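Local coordinates for hypothetical protein Llacc01001955 (Lactococcus lactis, PDB 1ZUJ), which binds DNA and, as a Dps family protein that assembles into a twelve-subunit shell, probably protects it during oxidative stress, at residues Leu30-Leu34 with Ile74-Leu78. Numbering follows the deposited sequence.
Sequences LSHVL and ISEQL
Leu-30 points toward the partner helix and lays its CD1 methyl over the end of Leu-78, 4.0 Å from Leu-78 CD1 and 4.1 Å from Leu-78 CD2. One methyl thus serves two, and the side chains pass at a slant. Ile-74 is a more distant neighbour, its CG2 4.4 Å from Leu-30 CD1. One turn on, Leu-34 faces the same helix and has the largest share of the contact. Its chi1 of -69° holds CG beside the backbone N; from there CD1 meets Leu-78 CD2 tip to tip at 3.8 Å while also lying near Ile-74 CG2, and CD2 lies against Ile-74 and Ser-75. The CG2 branch of Ile-74, turned anti to the backbone N, is 3.8 Å from Leu-34 CD2 and 3.9 Å from Leu-34 CG. Ser-75 OG borders the same CD2 methyl; this hydroxyl is hydrogen-bonded to Phe-71 O within its own helix, so its polar end is satisfied although buried against leucine. An alanine in place of Leu-34 would probably take away the closest neighbour of Leu-78 CD2 and Ile-74 CG2 across the contact, leaving only the looser approach of Leu-30 CD1 and opening a gap there. Leu-143 of helix 141-165 touches both Leu-30 and Leu-78, closing the apolar cluster from a third helix, while Val-85 from a loop adds to the cover on Ser-75 and Leu-78. The local axes come within 11.4 Å at 148° between their directions, a spacing bridged by the side chains of these leucines, Ile-74 and Ser-75. The example illustrates how aliphatic residues one helical turn apart join successive antiparallel helices: here, helices 26-50 and 54-80 in the buried interior toward one end of the ferritin-like four-helix bundle from which Dps subunits are built.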
ATOM      1  N   LEU A  30       4.013  30.854 -24.834  1.00 73.35           N
ATOM      2  CA  LEU A  30       3.535  29.588 -24.297  1.00 73.25           C
ATOM      3  C   LEU A  30       2.387  29.017 -25.112  1.00 73.51           C
ATOM      4  O   LEU A  30       2.365  27.829 -25.389  1.00 73.72           O
ATOM      5  CB  LEU A  30       3.108  29.735 -22.835  1.00 73.07           C
ATOM      6  CG  LEU A  30       4.261  29.740 -21.824  1.00 72.83           C
ATOM      7  CD1 LEU A  30       3.747  30.031 -20.419  1.00 72.36           C
ATOM      8  CD2 LEU A  30       5.042  28.420 -21.852  1.00 72.60           C
ATOM      9  N   SER A  31       1.426  29.844 -25.499  1.00 73.86           N
ATOM     10  CA  SER A  31       0.309  29.365 -26.328  1.00 74.00           C
ATOM     11  C   SER A  31       0.793  28.499 -27.510  1.00 74.05           C
ATOM     12  O   SER A  31       0.049  27.653 -28.018  1.00 73.57           O
ATOM     13  CB  SER A  31      -0.548  30.538 -26.834  1.00 74.12           C
ATOM     14  OG  SER A  31      -0.083  31.019 -28.089  1.00 74.23           O
ATOM     15  N   HIS A  32       2.034  28.731 -27.938  1.00 74.21           N
ATOM     16  CA  HIS A  32       2.687  27.902 -28.956  1.00 74.57           C
ATOM     17  C   HIS A  32       3.229  26.599 -28.376  1.00 74.30           C
ATOM     18  O   HIS A  32       3.035  25.541 -28.957  1.00 74.40           O
ATOM     19  CB  HIS A  32       3.813  28.677 -29.643  1.00 74.83           C
ATOM     20  CG  HIS A  32       3.380  30.015 -30.141  1.00 75.73           C
ATOM     21  ND1 HIS A  32       2.661  30.177 -31.304  1.00 76.39           N
ATOM     22  CD2 HIS A  32       3.517  31.250 -29.606  1.00 76.54           C
ATOM     23  CE1 HIS A  32       2.390  31.460 -31.473  1.00 77.54           C
ATOM     24  NE2 HIS A  32       2.894  32.132 -30.455  1.00 77.39           N
ATOM     25  N   VAL A  33       3.915  26.685 -27.241  1.00 73.93           N
ATOM     26  CA  VAL A  33       4.320  25.499 -26.484  1.00 73.54           C
ATOM     27  C   VAL A  33       3.115  24.606 -26.171  1.00 72.99           C
ATOM     28  O   VAL A  33       3.037  23.482 -26.656  1.00 72.77           O
ATOM     29  CB  VAL A  33       5.052  25.885 -25.180  1.00 73.65           C
ATOM     30  CG1 VAL A  33       5.217  24.674 -24.264  1.00 73.87           C
ATOM     31  CG2 VAL A  33       6.406  26.510 -25.500  1.00 73.58           C
ATOM     32  N   LEU A  34       2.180  25.094 -25.366  1.00 72.38           N
ATOM     33  CA  LEU A  34       0.949  24.354 -25.115  1.00 72.32           C
ATOM     34  C   LEU A  34       0.392  23.738 -26.398  1.00 72.19           C
ATOM     35  O   LEU A  34      -0.121  22.620 -26.395  1.00 72.28           O
ATOM     36  CB  LEU A  34      -0.096  25.266 -24.496  1.00 72.25           C
ATOM     37  CG  LEU A  34       0.205  25.713 -23.065  1.00 72.88           C
ATOM     38  CD1 LEU A  34       0.068  27.226 -22.942  1.00 73.19           C
ATOM     39  CD2 LEU A  34      -0.696  24.996 -22.041  1.00 73.23           C
ATOM     40  N   ILE A  74       0.816  23.607 -16.979  1.00 71.18           N
ATOM     41  CA  ILE A  74       1.207  24.912 -17.512  1.00 71.23           C
ATOM     42  C   ILE A  74      -0.029  25.794 -17.635  1.00 71.51           C
ATOM     43  O   ILE A  74      -0.032  26.950 -17.189  1.00 71.34           O
ATOM     44  CB  ILE A  74       1.882  24.751 -18.875  1.00 71.16           C
ATOM     45  CG1 ILE A  74       3.260  24.098 -18.705  1.00 70.86           C
ATOM     46  CG2 ILE A  74       1.986  26.100 -19.586  1.00 71.16           C
ATOM     47  CD1 ILE A  74       4.250  24.908 -17.881  1.00 70.70           C
ATOM     48  N   SER A  75      -1.062  25.224 -18.253  1.00 71.72           N
ATOM     49  CA  SER A  75      -2.396  25.806 -18.271  1.00 71.84           C
ATOM     50  C   SER A  75      -2.807  26.315 -16.890  1.00 72.32           C
ATOM     51  O   SER A  75      -3.049  27.497 -16.727  1.00 72.52           O
ATOM     52  CB  SER A  75      -3.426  24.795 -18.791  1.00 71.65           C
ATOM     53  OG  SER A  75      -3.174  24.427 -20.144  1.00 71.21           O
ATOM     54  N   GLU A  76      -2.842  25.447 -15.884  1.00 72.97           N
ATOM     55  CA  GLU A  76      -3.392  25.834 -14.574  1.00 73.47           C
ATOM     56  C   GLU A  76      -2.617  26.975 -13.918  1.00 73.66           C
ATOM     57  O   GLU A  76      -3.116  27.597 -12.988  1.00 73.78           O
ATOM     58  CB  GLU A  76      -3.478  24.637 -13.612  1.00 73.58           C
ATOM     59  CG  GLU A  76      -4.661  23.716 -13.873  1.00 74.70           C
ATOM     60  CD  GLU A  76      -5.434  23.350 -12.612  1.00 76.75           C
ATOM     61  OE1 GLU A  76      -6.567  23.853 -12.421  1.00 77.73           O
ATOM     62  OE2 GLU A  76      -4.926  22.519 -11.825  1.00 78.44           O
ATOM     63  N   GLN A  77      -1.410  27.244 -14.400  1.00 73.92           N
ATOM     64  CA  GLN A  77      -0.586  28.333 -13.878  1.00 74.38           C
ATOM     65  C   GLN A  77      -0.750  29.626 -14.684  1.00 74.63           C
ATOM     66  O   GLN A  77      -0.279  30.686 -14.256  1.00 74.31           O
ATOM     67  CB  GLN A  77       0.886  27.917 -13.905  1.00 74.75           C
ATOM     68  CG  GLN A  77       1.678  28.171 -12.619  1.00 74.25           C
ATOM     69  CD  GLN A  77       2.065  26.888 -11.927  1.00 73.41           C
ATOM     70  OE1 GLN A  77       2.033  26.816 -10.699  1.00 74.14           O
ATOM     71  NE2 GLN A  77       2.421  25.867 -12.708  1.00 71.33           N
ATOM     72  N   LEU A  78      -1.344  29.500 -15.876  1.00 74.96           N
ATOM     73  CA  LEU A  78      -1.869  30.633 -16.651  1.00 75.07           C
ATOM     74  C   LEU A  78      -3.276  31.008 -16.154  1.00 75.68           C
ATOM     75  O   LEU A  78      -3.427  32.047 -15.521  1.00 75.74           O
ATOM     76  CB  LEU A  78      -1.888  30.324 -18.154  1.00 74.67           C
ATOM     77  CG  LEU A  78      -0.630  30.558 -19.005  1.00 74.17           C
ATOM     78  CD1 LEU A  78       0.571  31.061 -18.218  1.00 74.08           C
ATOM     79  CD2 LEU A  78      -0.249  29.297 -19.768  1.00 73.96           C
TER